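Local coordinates for lovastatin nonaketide synthase mokA (Monascus pilosus, PDB 6AD3), which catalyses the iterative nine-step formation of the polyketide of monacolin K (lovastatin) and is represented here by its condensation domain, at residues Lys117-Val122 against Glu217-Glu222; Gln225-Val230 against Gly447-Ala452; Thr244-Ala249 against Arg405-Val410; Tyr261-His266 against Glu413-Glu418. The protein carries 1 engineered substitution. All coordinates share one frame; numbering follows the deposited sequence.

Contact 1: residues Lys117-Val122 against Glu217-Glu222; sequences KALRAV and ENIFVE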
loop_
_atom_site.group_PDB
_atom_site.type_symbol
_atom_site.label_atom_id
_atom_site.label_comp_id
_atom_site.label_asym_id
_atom_site.label_seq_id
_atom_site.Cartn_x
_atom_site.Cartn_y
_atom_site.Cartn_z
ATOM N N LYS A 117 -13.193 -23.550 -8.802
ATOM C CA LYS A 117 -14.537 -23.113 -9.073
ATOM C C LYS A 117 -14.886 -21.848 -8.275
ATOM O O LYS A 117 -15.539 -20.913 -8.791
ATOM C CB LYS A 117 -15.525 -24.206 -8.707
ATOM C CG LYS A 117 -16.964 -23.804 -8.978
ATOM C CD LYS A 117 -17.852 -25.034 -9.136
ATOM C CE LYS A 117 -18.610 -25.330 -7.865
ATOM N NZ LYS A 117 -20.007 -24.839 -7.982
ATOM N N ALA A 118 -14.443 -21.819 -7.026
ATOM C CA ALA A 118 -14.651 -20.644 -6.195
ATOM C C ALA A 118 -13.990 -19.428 -6.793
ATOM O O ALA A 118 -14.610 -18.360 -6.905
ATOM C CB ALA A 118 -14.146 -20.885 -4.779
ATOM N N LEU A 119 -12.726 -19.565 -7.157
ATOM C CA LEU A 119 -11.983 -18.427 -7.660
ATOM C C LEU A 119 -12.504 -17.996 -9.034
ATOM O O LEU A 119 -12.628 -16.813 -9.298
ATOM C CB LEU A 119 -10.476 -18.725 -7.720
ATOM C CG LEU A 119 -9.791 -18.921 -6.350
ATOM C CD1 LEU A 119 -8.444 -19.599 -6.455
ATOM C CD2 LEU A 119 -9.671 -17.565 -5.655
ATOM N N ARG A 120 -12.947 -18.945 -9.860
ATOM C CA ARG A 120 -13.582 -18.564 -11.121
ATOM C C ARG A 120 -14.850 -17.710 -10.920
ATOM O O ARG A 120 -15.122 -16.791 -11.690
ATOM C CB ARG A 120 -13.861 -19.811 -12.007
ATOM C CG ARG A 120 -12.600 -20.351 -12.657
ATOM C CD ARG A 120 -12.908 -21.408 -13.730
ATOM N NE ARG A 120 -13.882 -22.404 -13.295
ATOM C CZ ARG A 120 -13.577 -23.551 -12.694
ATOM N NH1 ARG A 120 -12.312 -23.920 -12.552
ATOM N NH2 ARG A 120 -14.543 -24.378 -12.327
ATOM N N ALA A 121 -15.585 -17.987 -9.849
ATOM C CA ALA A 121 -16.806 -17.260 -9.539
ATOM C C ALA A 121 -16.501 -15.863 -9.043
ATOM O O ALA A 121 -17.202 -14.920 -9.420
ATOM C CB ALA A 121 -17.649 -18.020 -8.521
ATOM N N VAL A 122 -15.370 -15.704 -8.346
ATOM C CA VAL A 122 -14.903 -14.376 -7.929
ATOM C C VAL A 122 -14.535 -13.559 -9.153
ATOM O O VAL A 122 -14.972 -12.395 -9.281
ATOM C CB VAL A 122 -13.688 -14.448 -6.970
ATOM C CG1 VAL A 122 -13.139 -13.075 -6.693
ATOM C CG2 VAL A 122 -14.054 -15.140 -5.667
ATOM N N GLU A 217 -7.713 -8.987 0.612
ATOM C CA GLU A 217 -8.509 -9.528 1.732
ATOM C C GLU A 217 -9.849 -10.003 1.219
ATOM O O GLU A 217 -10.305 -11.127 1.556
ATOM C CB GLU A 217 -8.714 -8.441 2.803
ATOM C CG GLU A 217 -7.442 -8.044 3.559
ATOM C CD GLU A 217 -7.552 -6.710 4.326
ATOM O OE1 GLU A 217 -6.496 -6.194 4.810
ATOM O OE2 GLU A 217 -8.617 -6.057 4.292
ATOM N N ASN A 218 -10.503 -9.166 0.406
ATOM C CA ASN A 218 -11.851 -9.478 -0.076
ATOM C C ASN A 218 -11.807 -10.770 -0.928
ATOM O O ASN A 218 -12.741 -11.551 -0.898
ATOM C CB ASN A 218 -12.449 -8.333 -0.902
ATOM C CG ASN A 218 -12.850 -7.120 -0.068
ATOM O OD1 ASN A 218 -13.267 -6.071 -0.624
ATOM N ND2 ASN A 218 -12.862 -7.281 1.242
ATOM N N ILE A 219 -10.777 -10.932 -1.769
ATOM C CA ILE A 219 -10.692 -12.144 -2.616
ATOM C C ILE A 219 -10.649 -13.406 -1.739
ATOM O O ILE A 219 -11.351 -14.401 -2.019
ATOM C CB ILE A 219 -9.438 -12.086 -3.527
ATOM C CG1 ILE A 219 -9.668 -11.035 -4.627
ATOM C CG2 ILE A 219 -9.132 -13.452 -4.110
ATOM C CD1 ILE A 219 -8.419 -10.586 -5.353
ATOM N N PHE A 220 -9.775 -13.398 -0.723
ATOM C CA PHE A 220 -9.638 -14.543 0.164
ATOM C C PHE A 220 -10.987 -14.822 0.819
ATOM O O PHE A 220 -11.445 -15.952 0.865
ATOM C CB PHE A 220 -8.589 -14.280 1.247
ATOM C CG PHE A 220 -7.161 -14.657 0.874
ATOM C CD1 PHE A 220 -6.352 -13.789 0.095
ATOM C CD2 PHE A 220 -6.521 -15.744 1.511
ATOM C CE1 PHE A 220 -4.956 -14.041 -0.095
ATOM C CE2 PHE A 220 -5.116 -15.956 1.348
ATOM C CZ PHE A 220 -4.305 -15.015 0.693
ATOM N N VAL A 221 -11.612 -13.790 1.360
ATOM C CA VAL A 221 -12.875 -13.952 2.061
ATOM C C VAL A 221 -14.010 -14.471 1.158
ATOM O O VAL A 221 -14.771 -15.346 1.553
ATOM C CB VAL A 221 -13.245 -12.620 2.784
ATOM C CG1 VAL A 221 -14.692 -12.605 3.189
ATOM C CG2 VAL A 221 -12.335 -12.431 3.959
ATOM N N GLU A 222 -14.112 -13.951 -0.067
ATOM C CA GLU A 222 -15.109 -14.446 -1.006
ATOM C C GLU A 222 -14.830 -15.875 -1.411
ATOM O O GLU A 222 -15.742 -16.707 -1.423
ATOM C CB GLU A 222 -15.232 -13.542 -2.227
ATOM C CG GLU A 222 -15.930 -12.204 -1.926
ATOM C CD GLU A 222 -16.471 -11.486 -3.177
ATOM O OE1 GLU A 222 -17.117 -10.452 -2.990
ATOM O OE2 GLU A 222 -16.389 -12.015 -4.297
#
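Val122 packs against the base of the Glu222 side chain, where helices 112-125 and 213-227 come nearest within these segments. Their CA atoms are 6.9 Å apart. The touching is done mainly by methyl CG2 of Val122, which spans the glutamate side chain: it lies 4.0 Å from CB of Glu222 and 4.1 Å from OE2 of Glu222. The other Val122 methyl, CG1, adds a slightly more distant approach to the same OE2 of Glu222, at 4.2 Å. Its chi1 of 173° sets CG1 opposite the backbone N and leaves CG2 beside that N. Glu222 stays extended beyond CG, which carries its carboxylate past the valine.

A second, looser touch lies one turn back on each helix. CD2 of Leu119 stands 4.4 Å from CG2 of Ile219. Both are branch methyls, so this is a dispersion contact between apolar side chains. No hydrogen bond joins the two segments.

The buried carboxylate of Glu222 is nevertheless paired. Its OE2 forms a salt bridge with NE of Arg125, one turn beyond Val122 on helix 112-125. The charge is therefore answered by the same helix that supplies the valine. This pairing probably favours the ionised glutamate.

Further along, Leu226 of helix 213-227 lies against Ala118, Ala121 and Val122. Beneath the helices is the mixed sheet of the N-terminal half. Leu119 touches Phe202 of strand 199-206, and Ile219 rests on Val204 of the same strand. Phe220 meets Phe202 edge-to-face and also reaches Met104 and Met106 of strand 100-107.

Contact 2: residues Gln225-Val230 against Gly447-Ala452; sequences QLYGGV and GSIGSA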
loop_
_atom_site.group_PDB
_atom_site.type_symbol
_atom_site.label_atom_id
_atom_site.label_comp_id
_atom_site.label_asym_id
_atom_site.label_seq_id
_atom_site.Cartn_x
_atom_site.Cartn_y
_atom_site.Cartn_z
ATOM N N GLN A 225 -15.650 -18.304 1.510
ATOM C CA GLN A 225 -17.090 -18.491 1.683
ATOM C C GLN A 225 -17.642 -19.357 0.565
ATOM O O GLN A 225 -18.418 -20.277 0.812
ATOM C CB GLN A 225 -17.806 -17.157 1.709
ATOM C CG GLN A 225 -17.632 -16.409 2.995
ATOM C CD GLN A 225 -18.349 -15.122 2.971
ATOM O OE1 GLN A 225 -19.491 -15.022 3.446
ATOM N NE2 GLN A 225 -17.740 -14.140 2.339
ATOM N N LEU A 226 -17.237 -19.078 -0.679
ATOM C CA LEU A 226 -17.758 -19.843 -1.821
ATOM C C LEU A 226 -17.336 -21.297 -1.743
ATOM O O LEU A 226 -18.157 -22.203 -1.869
ATOM C CB LEU A 226 -17.288 -19.264 -3.133
ATOM C CG LEU A 226 -17.998 -17.985 -3.568
ATOM C CD1 LEU A 226 -17.199 -17.252 -4.606
ATOM C CD2 LEU A 226 -19.416 -18.238 -4.060
ATOM N N TYR A 227 -16.077 -21.517 -1.398
ATOM C CA TYR A 227 -15.579 -22.866 -1.187
ATOM C C TYR A 227 -16.416 -23.590 -0.130
ATOM O O TYR A 227 -16.709 -24.780 -0.264
ATOM C CB TYR A 227 -14.119 -22.817 -0.766
ATOM C CG TYR A 227 -13.464 -24.171 -0.558
ATOM C CD1 TYR A 227 -13.602 -24.861 0.631
ATOM C CD2 TYR A 227 -12.650 -24.705 -1.526
ATOM C CE1 TYR A 227 -12.967 -26.093 0.828
ATOM C CE2 TYR A 227 -12.020 -25.918 -1.356
ATOM C CZ TYR A 227 -12.144 -26.597 -0.166
ATOM O OH TYR A 227 -11.503 -27.823 -0.005
ATOM N N GLY A 228 -16.766 -22.881 0.922
ATOM C CA GLY A 228 -17.572 -23.453 2.002
ATOM C C GLY A 228 -19.062 -23.495 1.722
ATOM O O GLY A 228 -19.829 -23.743 2.613
ATOM N N GLY A 229 -19.459 -23.227 0.488
ATOM C CA GLY A 229 -20.855 -23.352 0.065
ATOM C C GLY A 229 -21.780 -22.188 0.453
ATOM O O GLY A 229 -22.986 -22.333 0.417
ATOM N N VAL A 230 -21.225 -21.044 0.846
ATOM C CA VAL A 230 -22.046 -19.846 1.049
ATOM C C VAL A 230 -22.538 -19.299 -0.269
ATOM O O VAL A 230 -21.821 -19.339 -1.273
ATOM C CB VAL A 230 -21.270 -18.748 1.773
ATOM C CG1 VAL A 230 -22.069 -17.440 1.760
ATOM C CG2 VAL A 230 -20.969 -19.191 3.187
ATOM N N GLY A 447 -9.899 -14.970 6.035
ATOM C CA GLY A 447 -9.887 -15.586 4.670
ATOM C C GLY A 447 -9.287 -16.990 4.590
ATOM O O GLY A 447 -8.899 -17.423 3.537
ATOM N N SER A 448 -9.354 -17.759 5.671
ATOM C CA SER A 448 -8.855 -19.169 5.627
ATOM C C SER A 448 -9.766 -20.043 4.826
ATOM O O SER A 448 -10.930 -19.787 4.769
ATOM C CB SER A 448 -8.718 -19.730 6.995
ATOM O OG SER A 448 -7.919 -18.880 7.730
ATOM N N ILE A 449 -9.195 -21.037 4.132
ATOM C CA ILE A 449 -9.887 -21.714 3.025
ATOM C C ILE A 449 -9.905 -23.193 3.291
ATOM O O ILE A 449 -8.847 -23.804 3.492
ATOM C CB ILE A 449 -9.188 -21.499 1.667
ATOM C CG1 ILE A 449 -9.238 -20.047 1.241
ATOM C CG2 ILE A 449 -9.802 -22.383 0.595
ATOM C CD1 ILE A 449 -8.336 -19.724 0.072
ATOM N N GLY A 450 -11.100 -23.766 3.338
ATOM C CA GLY A 450 -11.255 -25.190 3.558
ATOM C C GLY A 450 -10.716 -25.586 4.913
ATOM O O GLY A 450 -11.010 -24.935 5.921
ATOM N N SER A 451 -9.803 -26.554 4.930
ATOM C CA SER A 451 -9.190 -26.975 6.177
ATOM C C SER A 451 -7.767 -26.488 6.267
ATOM O O SER A 451 -6.982 -26.973 7.089
ATOM C CB SER A 451 -9.225 -28.504 6.295
ATOM O OG SER A 451 -10.550 -28.964 6.242
ATOM N N ALA A 452 -7.382 -25.590 5.376
ATOM C CA ALA A 452 -6.035 -25.093 5.415
ATOM C C ALA A 452 -5.970 -23.903 6.373
ATOM O O ALA A 452 -6.760 -22.982 6.267
ATOM C CB ALA A 452 -5.590 -24.695 4.032
#
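Tyr227, in the last turn of helix 213-227, meets Ile449 and Gly450 at the start of a type II' beta turn. The helix ends in a Schellman motif. Gly229 is its C-prime residue, with positive phi, and Val230 N bonds back to Gln225 O. The facing turn runs from Ile449 to Ala452 and is closed by Ala452 N to Ile449 O at 3.0 Å. Gly450 takes its first corner with phi 63°.

The Tyr227 ring carries the contact. Its CE1 comes within 3.3 Å of Gly450 CA, which approaches obliquely. Ile449 lies over one face of the ring, toward the rim, with CG2 4.2 Å from CG of Tyr227. A chi1 of -178° swings the ring off the helix toward the turn. The hydroxyl is held by Asp111 N, and Arg114 makes a cation-pi contact with the ring.

Ser448 O also accepts a bond from Ser224 OG of the helix. The turn lies in the crossover from strand 435-440 of one sheet to strand 453-460, an outermost strand of another. Ile449 packs on Leu115 of helix 112-125, while Ser451 makes backbone bonds with Ser109, just beyond strand 100-107.

Contact 3: residues Thr244-Ala249 against Arg405-Val410; sequences TRQREA and RVPYGV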
loop_
_atom_site.group_PDB
_atom_site.type_symbol
_atom_site.label_atom_id
_atom_site.label_comp_id
_atom_site.label_asym_id
_atom_site.label_seq_id
_atom_site.Cartn_x
_atom_site.Cartn_y
_atom_site.Cartn_z
ATOM N N THR A 244 -16.690 6.326 -10.921
ATOM C CA THR A 244 -17.372 7.419 -11.576
ATOM C C THR A 244 -17.974 8.387 -10.576
ATOM O O THR A 244 -17.868 9.617 -10.762
ATOM C CB THR A 244 -18.429 6.907 -12.572
ATOM O OG1 THR A 244 -17.773 6.091 -13.549
ATOM C CG2 THR A 244 -19.136 8.065 -13.290
ATOM N N ARG A 245 -18.507 7.870 -9.473
ATOM C CA ARG A 245 -19.053 8.736 -8.444
ATOM C C ARG A 245 -17.989 9.637 -7.836
ATOM O O ARG A 245 -18.211 10.824 -7.546
ATOM C CB ARG A 245 -19.746 7.937 -7.348
ATOM C CG ARG A 245 -21.080 7.352 -7.775
ATOM C CD ARG A 245 -21.866 6.818 -6.589
ATOM N NE ARG A 245 -23.283 7.170 -6.697
ATOM C CZ ARG A 245 -24.292 6.365 -6.371
ATOM N NH1 ARG A 245 -24.059 5.145 -5.901
ATOM N NH2 ARG A 245 -25.544 6.780 -6.521
ATOM N N GLN A 246 -16.793 9.097 -7.695
ATOM C CA GLN A 246 -15.704 9.860 -7.159
ATOM C C GLN A 246 -15.250 10.936 -8.148
ATOM O O GLN A 246 -15.021 12.099 -7.790
ATOM C CB GLN A 246 -14.537 8.900 -6.856
ATOM C CG GLN A 246 -13.374 9.542 -6.141
ATOM C CD GLN A 246 -12.259 8.532 -5.934
ATOM O OE1 GLN A 246 -11.810 7.907 -6.890
ATOM N NE2 GLN A 246 -11.988 8.210 -4.675
ATOM N N ARG A 247 -15.198 10.590 -9.418
ATOM C CA ARG A 247 -14.801 11.572 -10.441
ATOM C C ARG A 247 -15.833 12.696 -10.532
ATOM O O ARG A 247 -15.488 13.882 -10.561
ATOM C CB ARG A 247 -14.661 10.860 -11.783
ATOM C CG ARG A 247 -13.915 11.649 -12.823
ATOM C CD ARG A 247 -13.645 10.792 -14.047
ATOM N NE ARG A 247 -12.392 10.071 -13.979
ATOM C CZ ARG A 247 -11.197 10.629 -14.181
ATOM N NH1 ARG A 247 -11.072 11.941 -14.286
ATOM N NH2 ARG A 247 -10.130 9.892 -14.286
ATOM N N GLU A 248 -17.108 12.327 -10.432
ATOM C CA GLU A 248 -18.201 13.322 -10.488
ATOM C C GLU A 248 -18.174 14.270 -9.306
ATOM O O GLU A 248 -18.512 15.446 -9.438
ATOM C CB GLU A 248 -19.561 12.606 -10.567
ATOM C CG GLU A 248 -19.776 11.990 -11.946
ATOM C CD GLU A 248 -21.077 11.174 -12.062
ATOM O OE1 GLU A 248 -21.820 11.065 -11.048
ATOM O OE2 GLU A 248 -21.297 10.579 -13.149
ATOM N N ALA A 249 -17.780 13.759 -8.145
ATOM C CA ALA A 249 -17.632 14.601 -6.947
ATOM C C ALA A 249 -16.544 15.659 -7.165
ATOM O O ALA A 249 -16.717 16.836 -6.828
ATOM C CB ALA A 249 -17.314 13.745 -5.722
ATOM N N ARG A 405 -11.045 12.032 1.114
ATOM C CA ARG A 405 -11.573 11.538 -0.163
ATOM C C ARG A 405 -10.791 12.003 -1.396
ATOM O O ARG A 405 -11.029 11.531 -2.499
ATOM C CB ARG A 405 -13.014 11.961 -0.331
ATOM C CG ARG A 405 -13.978 11.303 0.631
ATOM C CD ARG A 405 -15.386 11.851 0.395
ATOM N NE ARG A 405 -16.195 11.900 1.611
ATOM C CZ ARG A 405 -16.973 10.906 2.027
ATOM N NH1 ARG A 405 -17.027 9.768 1.343
ATOM N NH2 ARG A 405 -17.693 11.046 3.130
ATOM N N VAL A 406 -9.828 12.884 -1.223
ATOM C CA VAL A 406 -9.086 13.372 -2.344
ATOM C C VAL A 406 -7.961 12.408 -2.759
ATOM O O VAL A 406 -7.020 12.201 -1.994
ATOM C CB VAL A 406 -8.472 14.736 -2.042
ATOM C CG1 VAL A 406 -7.745 15.256 -3.261
ATOM C CG2 VAL A 406 -9.554 15.696 -1.638
ATOM N N PRO A 407 -8.041 11.850 -3.985
ATOM C CA PRO A 407 -6.924 11.011 -4.456
ATOM C C PRO A 407 -5.623 11.848 -4.575
ATOM O O PRO A 407 -5.665 12.985 -5.045
ATOM C CB PRO A 407 -7.388 10.554 -5.831
ATOM C CG PRO A 407 -8.893 10.598 -5.765
ATOM C CD PRO A 407 -9.189 11.793 -4.902
ATOM N N TYR A 408 -4.529 11.376 -3.994
ATOM C CA TYR A 408 -3.351 12.259 -3.806
ATOM C C TYR A 408 -2.811 12.767 -5.162
ATOM O O TYR A 408 -2.296 13.877 -5.249
ATOM C CB TYR A 408 -2.247 11.598 -2.989
ATOM C CG TYR A 408 -1.472 10.554 -3.730
ATOM C CD1 TYR A 408 -1.972 9.265 -3.887
ATOM C CD2 TYR A 408 -0.221 10.811 -4.190
ATOM C CE1 TYR A 408 -1.252 8.276 -4.553
ATOM C CE2 TYR A 408 0.514 9.839 -4.893
ATOM C CZ TYR A 408 0.006 8.546 -4.986
ATOM O OH TYR A 408 0.720 7.633 -5.725
ATOM N N GLY A 409 -2.956 11.968 -6.226
ATOM C CA GLY A 409 -2.494 12.394 -7.551
ATOM C C GLY A 409 -3.204 13.649 -8.038
ATOM O O GLY A 409 -2.603 14.499 -8.720
ATOM N N VAL A 410 -4.478 13.817 -7.678
ATOM C CA VAL A 410 -5.120 15.080 -8.067
ATOM C C VAL A 410 -4.623 16.270 -7.276
ATOM O O VAL A 410 -4.366 17.331 -7.866
ATOM C CB VAL A 410 -6.662 15.069 -8.288
ATOM C CG1 VAL A 410 -7.324 13.754 -8.092
ATOM C CG2 VAL A 410 -7.382 16.264 -7.664
HETATM O O HOH W 1 -13.440 9.274 -2.520
#
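Arg405 and Gln246 meet through a water. The carbonyl O of Arg405 is 4.1 Å from NE2 of Gln246, too far for a direct bond. The water bridges the gap. It accepts a hydrogen bond from Gln246 NE2 at 2.8 Å and donates a weak one to Arg405 O at 3.3 Å. The Arg405 side chain leads away from the helix, and its NH1 makes a weak bond to Thr358 OG1.

Val406 turns its back on helix 239-251. It packs instead on Asp258 and Leu259 of helix 256-266.

Pro407 makes the direct contact. Its CG sits over the flat face of the Gln246 amide, 4.0 Å from CD of Gln246. The amide atoms OE1 and NE2 of Gln246 are each 4.1 Å from this same CG, so the carbon is almost centred above the group. Gln246 gets there by stretching out fully: CG lies opposite the backbone N (chi1 -173°) and chi2 is -178°. The side chain spans from the helix to the proline. Both residues also touch Met255.

Tyr408 begins the next helix. Asn371 holds this corner by two bonds, its ND2 to Val406 O and its OD1 to Tyr408 N. Val410 then packs on Leu80 and Leu259.

Pro407 stands at the N-cap position of helix 408-414, and the backbone there is pinned by the Asn371 side chain. In this condensation domain, the contact sets the side of helix 239-251 against the loop between helices 386-401 and 408-414, with a water-mediated bridge beside an amide-proline contact.

Contact 4: residues Tyr261-His266 against Glu413-Glu418; sequences YWESMH and ERLGFE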
loop_
_atom_site.group_PDB
_atom_site.type_symbol
_atom_site.label_atom_id
_atom_site.label_comp_id
_atom_site.label_asym_id
_atom_site.label_seq_id
_atom_site.Cartn_x
_atom_site.Cartn_y
_atom_site.Cartn_z
ATOM N N TYR A 261 -8.183 22.417 1.909
ATOM C CA TYR A 261 -7.549 21.995 3.156
ATOM C C TYR A 261 -6.134 21.518 2.904
ATOM O O TYR A 261 -5.189 21.978 3.540
ATOM C CB TYR A 261 -8.348 20.876 3.809
ATOM C CG TYR A 261 -7.670 20.247 4.984
ATOM C CD1 TYR A 261 -7.757 20.820 6.237
ATOM C CD2 TYR A 261 -6.942 19.066 4.851
ATOM C CE1 TYR A 261 -7.196 20.212 7.339
ATOM C CE2 TYR A 261 -6.345 18.462 5.954
ATOM C CZ TYR A 261 -6.439 19.066 7.186
ATOM O OH TYR A 261 -5.876 18.472 8.299
ATOM N N TRP A 262 -5.972 20.616 1.947
ATOM C CA TRP A 262 -4.630 20.109 1.653
ATOM C C TRP A 262 -3.743 21.142 0.985
ATOM O O TRP A 262 -2.553 21.223 1.281
ATOM C CB TRP A 262 -4.700 18.828 0.820
ATOM C CG TRP A 262 -5.353 17.706 1.532
ATOM C CD1 TRP A 262 -6.558 17.194 1.273
ATOM C CD2 TRP A 262 -4.820 16.948 2.628
ATOM N NE1 TRP A 262 -6.832 16.157 2.145
ATOM C CE2 TRP A 262 -5.790 16.018 2.998
ATOM C CE3 TRP A 262 -3.653 17.048 3.406
ATOM C CZ2 TRP A 262 -5.626 15.148 4.084
ATOM C CZ3 TRP A 262 -3.476 16.167 4.450
ATOM C CH2 TRP A 262 -4.446 15.201 4.759
ATOM N N GLU A 263 -4.322 21.995 0.139
ATOM C CA GLU A 263 -3.543 23.006 -0.544
ATOM C C GLU A 263 -3.020 24.027 0.451
ATOM O O GLU A 263 -1.894 24.486 0.359
ATOM C CB GLU A 263 -4.391 23.708 -1.607
ATOM C CG GLU A 263 -4.536 22.887 -2.877
ATOM C CD GLU A 263 -5.275 23.649 -3.965
ATOM O OE1 GLU A 263 -4.851 24.781 -4.301
ATOM O OE2 GLU A 263 -6.255 23.107 -4.483
ATOM N N SER A 264 -3.857 24.410 1.384
ATOM C CA SER A 264 -3.427 25.395 2.375
ATOM C C SER A 264 -2.346 24.798 3.288
ATOM O O SER A 264 -1.317 25.438 3.567
ATOM C CB SER A 264 -4.617 25.881 3.191
ATOM O OG SER A 264 -4.137 26.542 4.344
ATOM N N MET A 265 -2.512 23.525 3.678
ATOM C CA MET A 265 -1.518 22.853 4.510
ATOM C C MET A 265 -0.136 22.918 3.872
ATOM O O MET A 265 0.881 23.087 4.569
ATOM C CB MET A 265 -1.912 21.383 4.715
ATOM C CG MET A 265 -0.914 20.599 5.539
ATOM S SD MET A 265 -1.362 18.852 5.661
ATOM C CE MET A 265 -2.806 18.907 6.736
ATOM N N HIS A 266 -0.100 22.724 2.554
ATOM C CA HIS A 266 1.152 22.560 1.817
ATOM C C HIS A 266 1.639 23.809 1.098
ATOM O O HIS A 266 2.761 23.847 0.583
ATOM C CB HIS A 266 1.004 21.380 0.847
ATOM C CG HIS A 266 1.024 20.065 1.552
ATOM N ND1 HIS A 266 2.168 19.585 2.147
ATOM C CD2 HIS A 266 0.018 19.270 1.978
ATOM C CE1 HIS A 266 1.878 18.490 2.821
ATOM N NE2 HIS A 266 0.580 18.285 2.744
ATOM N N GLU A 413 -1.151 17.196 -8.832
ATOM C CA GLU A 413 -1.323 17.919 -10.091
ATOM C C GLU A 413 -1.717 19.350 -9.829
ATOM O O GLU A 413 -1.135 20.283 -10.402
ATOM C CB GLU A 413 -2.379 17.265 -10.964
ATOM C CG GLU A 413 -2.721 18.111 -12.192
ATOM C CD GLU A 413 -3.442 17.318 -13.261
ATOM O OE1 GLU A 413 -3.033 17.388 -14.444
ATOM O OE2 GLU A 413 -4.386 16.587 -12.915
ATOM N N ARG A 414 -2.652 19.538 -8.918
ATOM C CA ARG A 414 -3.063 20.876 -8.539
ATOM C C ARG A 414 -1.950 21.722 -8.001
ATOM O O ARG A 414 -1.912 22.920 -8.273
ATOM C CB ARG A 414 -4.201 20.839 -7.568
ATOM C CG ARG A 414 -5.465 20.377 -8.238
ATOM C CD ARG A 414 -6.611 20.385 -7.277
ATOM N NE ARG A 414 -6.828 21.714 -6.754
ATOM C CZ ARG A 414 -7.724 22.552 -7.231
ATOM N NH1 ARG A 414 -8.517 22.179 -8.240
ATOM N NH2 ARG A 414 -7.893 23.713 -6.637
ATOM N N LEU A 415 -1.022 21.104 -7.272
ATOM C CA LEU A 415 0.083 21.808 -6.672
ATOM C C LEU A 415 1.240 22.034 -7.664
ATOM O O LEU A 415 2.245 22.616 -7.314
ATOM C CB LEU A 415 0.552 21.032 -5.427
ATOM C CG LEU A 415 -0.380 21.057 -4.205
ATOM C CD1 LEU A 415 0.127 20.171 -3.097
ATOM C CD2 LEU A 415 -0.534 22.486 -3.694
ATOM N N GLY A 416 1.136 21.472 -8.860
ATOM C CA GLY A 416 2.091 21.739 -9.899
ATOM C C GLY A 416 3.247 20.781 -9.995
ATOM O O GLY A 416 4.220 21.068 -10.669
ATOM N N PHE A 417 3.143 19.606 -9.376
ATOM C CA PHE A 417 4.261 18.695 -9.376
ATOM C C PHE A 417 4.350 17.914 -10.668
ATOM O O PHE A 417 3.318 17.609 -11.291
ATOM C CB PHE A 417 4.131 17.721 -8.197
ATOM C CG PHE A 417 4.505 18.335 -6.871
ATOM C CD1 PHE A 417 5.854 18.419 -6.474
ATOM C CD2 PHE A 417 3.520 18.838 -6.011
ATOM C CE1 PHE A 417 6.204 19.066 -5.297
ATOM C CE2 PHE A 417 3.869 19.442 -4.812
ATOM C CZ PHE A 417 5.225 19.595 -4.476
ATOM N N GLU A 418 5.576 17.515 -11.016
ATOM C CA GLU A 418 5.817 16.570 -12.092
ATOM C C GLU A 418 5.587 15.119 -11.610
ATOM O O GLU A 418 5.735 14.806 -10.423
ATOM C CB GLU A 418 7.255 16.726 -12.593
ATOM C CG GLU A 418 7.407 16.724 -14.109
ATOM C CD GLU A 418 7.100 18.073 -14.742
ATOM O OE1 GLU A 418 8.049 18.753 -15.199
ATOM O OE2 GLU A 418 5.908 18.416 -14.861
#
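Glu263 and Leu415 bring the two backbones nearest, with CA atoms 7.2 Å apart, where helix 256-266 passes the C-terminal end of helix 408-414. A salt bridge from Arg414 to Glu263 is the polar link. Arg414 grips the carboxylate side-on, with NE and NH2 both directed at the single oxygen OE2. NE is 2.7 Å from Glu263 OE2, and NH2 is 2.8 Å from the same atom. NH2 meets the syn lone pair, while NE comes from above the carboxylate plane, 41° out of it. OE2 lies close to the guanidinium plane, yet the two flat groups are turned 48° apart. A bend at chi3 (60°) brings the Arg414 guanidinium round to the glutamate.

Leu415 adds an apolar touch to Glu263 and His266. Its CD2 meets CG of Glu263 at 4.1 Å, and its CD1 lies 4.2 Å from CB of His266. The imidazole is fixed by its own bond, NE2 to Pro374 O. Behind, Trp262 and Glu263 both touch Leu411.

Gly416 follows with positive phi and closes a Schellman motif, with its N bonded to Glu413 O. The contact pairs an interhelical salt bridge with the Schellman motif that follows helix 408-414.

From the N terminus, contact 1 closes first, bringing helix 213-227 back to helix 112-125 over the N-terminal sheet. Contact 2 opens next on the end of the same helix and closes late, at 447-452. It touches contact 1, their centres being 9 Å apart. Contacts 3 and 4 both fall within the long span of contact 2. They cross each other, and their centres are 15 Å apart, while contact 4 lies across the chain's centre from contacts 1 and 2. Contact 1 joins two helices. Contacts 2 and 3 join helices 213-227 and 239-251 to the loops at 447-452 and 405-407. Contact 4 joins helix 256-266 to the end of helix 408-414.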